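Local atomic coordinates of surface-associated protein CshB (Streptococcus gordonii, PDB entry 6YZG), a protein that probably acts as a cell-wall-anchored adhesin, its non-repetitive domain 2 taking part in binding host fibronectin. Residues A[52-57]-A[211-216]. Residues are numbered along the deposited sequence; the frame is centred on the assembly and turned at random.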
ATOM      1  N   LYS A  52      -2.559  13.353 -26.633  1.00 11.16           N
ATOM      2  CA  LYS A  52      -3.063  13.445 -28.059  1.00 12.91           C
ATOM      3  C   LYS A  52      -2.241  12.500 -28.917  1.00 13.54           C
ATOM      4  O   LYS A  52      -2.813  11.647 -29.662  1.00 13.99           O
ATOM      5  CB  LYS A  52      -2.991  14.875 -28.548  1.00 14.31           C
ATOM      6  CG  LYS A  52      -3.428  15.010 -30.001  1.00 17.25           C
ATOM      7  CD  LYS A  52      -3.129  16.329 -30.568  1.00 22.37           C
ATOM      8  CE  LYS A  52      -3.854  16.505 -31.897  1.00 26.86           C
ATOM      9  NZ  LYS A  52      -3.371  17.733 -32.569  1.00 36.69           N
ATOM     10  N   LYS A  53      -0.919  12.554 -28.798  1.00 13.15           N
ATOM     11  CA  LYS A  53      -0.062  11.686 -29.639  1.00 14.49           C
ATOM     12  C   LYS A  53      -0.175  10.205 -29.268  1.00 14.89           C
ATOM     13  O   LYS A  53      -0.061   9.384 -30.138  1.00 17.52           O
ATOM     14  CB  LYS A  53       1.368  12.223 -29.661  1.00 15.47           C
ATOM     15  CG  LYS A  53       1.489  13.610 -30.281  1.00 20.09           C
ATOM     16  CD  LYS A  53       2.827  14.271 -30.147  1.00 25.46           C
ATOM     17  CE  LYS A  53       2.790  15.769 -30.373  1.00 29.97           C
ATOM     18  NZ  LYS A  53       4.117  16.386 -30.139  1.00 34.75           N
ATOM     19  N   ARG A  54      -0.360   9.887 -27.996  1.00 12.50           N
ATOM     20  CA  ARG A  54      -0.487   8.499 -27.589  1.00 11.86           C
ATOM     21  C   ARG A  54      -1.790   7.886 -28.129  1.00 12.83           C
ATOM     22  O   ARG A  54      -1.775   6.688 -28.391  1.00 15.26           O
ATOM     23  CB  ARG A  54      -0.437   8.332 -26.066  1.00 11.96           C
ATOM     24  CG  ARG A  54       0.918   8.750 -25.489  1.00 11.26           C
ATOM     25  CD  ARG A  54       0.867   8.554 -24.013  1.00 11.28           C
ATOM     26  NE  ARG A  54       2.156   8.840 -23.339  1.00 10.80           N
ATOM     27  CZ  ARG A  54       2.341   8.701 -22.045  1.00 10.22           C
ATOM     28  NH1 ARG A  54       1.350   8.366 -21.236  1.00 10.87           N
ATOM     29  NH2 ARG A  54       3.500   9.043 -21.470  1.00 10.42           N
ATOM     30  N   VAL A  55      -2.871   8.659 -28.244  1.00 13.79           N
ATOM     31  CA  VAL A  55      -4.161   8.031 -28.694  1.00 14.02           C
ATOM     32  C   VAL A  55      -4.328   8.210 -30.213  1.00 18.40           C
ATOM     33  O   VAL A  55      -5.292   7.603 -30.737  1.00 17.94           O
ATOM     34  CB  VAL A  55      -5.401   8.576 -27.945  1.00 14.17           C
ATOM     35  CG1 VAL A  55      -5.383   8.210 -26.486  1.00 14.51           C
ATOM     36  CG2 VAL A  55      -5.585  10.058 -28.119  1.00 14.10           C
ATOM     37  N   ALA A  56      -3.493   8.970 -30.890  1.00 16.63           N
ATOM     38  CA  ALA A  56      -3.690   9.239 -32.339  1.00 19.54           C
ATOM     39  C   ALA A  56      -3.789   7.904 -33.080  1.00 19.95           C
ATOM     40  O   ALA A  56      -2.925   7.016 -32.883  1.00 21.25           O
ATOM     41  CB  ALA A  56      -2.527  10.026 -32.859  1.00 18.87           C
ATOM     42  N   GLY A  57      -4.807   7.807 -33.945  1.00 22.32           N
ATOM     43  CA  GLY A  57      -4.891   6.648 -34.854  1.00 24.36           C
ATOM     44  C   GLY A  57      -5.406   5.407 -34.174  1.00 27.70           C
ATOM     45  O   GLY A  57      -5.357   4.320 -34.797  1.00 32.00           O
ATOM     46  N   LEU A 211      -0.435   5.227 -18.926  1.00 11.12           N
ATOM     47  CA  LEU A 211       0.708   4.409 -18.544  1.00 11.55           C
ATOM     48  C   LEU A 211       1.923   4.802 -19.344  1.00 11.34           C
ATOM     49  O   LEU A 211       1.816   5.264 -20.494  1.00 12.09           O
ATOM     50  CB  LEU A 211       0.320   2.945 -18.732  1.00 12.32           C
ATOM     51  CG  LEU A 211      -0.866   2.460 -17.911  1.00 12.43           C
ATOM     52  CD1 LEU A 211      -1.058   0.962 -18.109  1.00 13.53           C
ATOM     53  CD2 LEU A 211      -0.758   2.883 -16.479  1.00 14.49           C
ATOM     54  N   SER A 212       3.089   4.607 -18.752  1.00 10.52           N
ATOM     55  CA  SER A 212       4.346   4.912 -19.467  1.00 11.44           C
ATOM     56  C   SER A 212       4.507   4.013 -20.677  1.00 11.74           C
ATOM     57  O   SER A 212       4.336   2.793 -20.597  1.00 13.64           O
ATOM     58  CB  SER A 212       5.530   4.756 -18.562  1.00 10.33           C
ATOM     59  OG  SER A 212       6.699   5.185 -19.263  1.00 11.07           O
ATOM     60  N   PRO A 213       4.941   4.549 -21.800  1.00 12.81           N
ATOM     61  CA  PRO A 213       5.385   3.715 -22.935  1.00 14.32           C
ATOM     62  C   PRO A 213       6.611   2.884 -22.589  1.00 13.82           C
ATOM     63  O   PRO A 213       6.849   1.851 -23.177  1.00 14.71           O
ATOM     64  CB  PRO A 213       5.800   4.783 -23.969  1.00 14.70           C
ATOM     65  CG  PRO A 213       5.020   5.971 -23.668  1.00 14.26           C
ATOM     66  CD  PRO A 213       4.886   5.968 -22.162  1.00 12.07           C
ATOM     67  N   ASP A 214       7.388   3.324 -21.598  1.00 11.99           N
ATOM     68  CA  ASP A 214       8.666   2.715 -21.161  1.00 11.68           C
ATOM     69  C   ASP A 214       8.370   1.858 -19.949  1.00 11.46           C
ATOM     70  O   ASP A 214       8.402   2.320 -18.810  1.00 12.02           O
ATOM     71  CB  ASP A 214       9.690   3.814 -20.895  1.00 11.35           C
ATOM     72  CG  ASP A 214      10.974   3.297 -20.342  1.00 13.38           C
ATOM     73  OD1 ASP A 214      11.165   2.054 -20.210  1.00 13.73           O
ATOM     74  OD2 ASP A 214      11.741   4.162 -19.881  1.00 14.05           O
ATOM     75  N   THR A 215       8.101   0.569 -20.198  1.00 12.94           N
ATOM     76  CA  THR A 215       7.766  -0.370 -19.088  1.00 13.53           C
ATOM     77  C   THR A 215       8.976  -0.761 -18.251  1.00 15.00           C
ATOM     78  O   THR A 215       8.797  -1.314 -17.137  1.00 16.33           O
ATOM     79  CB  THR A 215       7.086  -1.648 -19.607  1.00 16.10           C
ATOM     80  OG1 THR A 215       8.051  -2.464 -20.271  1.00 19.81           O
ATOM     81  CG2 THR A 215       5.944  -1.312 -20.502  1.00 16.80           C
ATOM     82  N   VAL A 216      10.196  -0.386 -18.655  1.00 13.04           N
ATOM     83  CA  VAL A 216      11.417  -0.781 -17.940  1.00 13.51           C
ATOM     84  C   VAL A 216      11.794   0.250 -16.899  1.00 13.33           C
ATOM     85  O   VAL A 216      12.049  -0.080 -15.764  1.00 16.01           O
ATOM     86  CB  VAL A 216      12.578  -1.041 -18.906  1.00 15.43           C
ATOM     87  CG1 VAL A 216      13.883  -1.333 -18.179  1.00 15.77           C
ATOM     88  CG2 VAL A 216      12.177  -2.125 -19.871  1.00 17.41           C
TER
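Arg54, near the C-terminal end of helix 49-55, reaches across to Leu211 and Pro213 in the loop ahead of strand 224-229; this loop holds an ST turn, and the contact joins helix to loop within non-repetitive domain 2 of the adhesin. From CB, which points toward the loop, CG lies anti to the carbonyl carbon (chi1 -64°), and the chain then runs extended to NE, giving the arginine its full reach. Arg54 NE passes 4.1 Å from Pro213 CG, but it forms a salt bridge with OD2 of Asp285 of the second subunit, so the contact lies beside the subunit interface. At the end of the chain, Arg54 NH2 is 3.4 Å from Pro213 CD, which sits over one face of the guanidinium, offset toward the rim. Proline suits this place because its compact aliphatic ring packs by van der Waals contact on that flat face. Arg54 NH1 lies 3.2 Å from Leu211 O, at an angle too poor for a hydrogen bond, and bonds instead to Lys209 O; arginine's several N-H groups let one end serve Lys209 and Asp285 at once. Just before Pro213, serine suits the ST turn because its short side chain can accept from the backbone: Ser212 OG takes the backbone N-H of Asp214, 3.1 Å from Asp214 N.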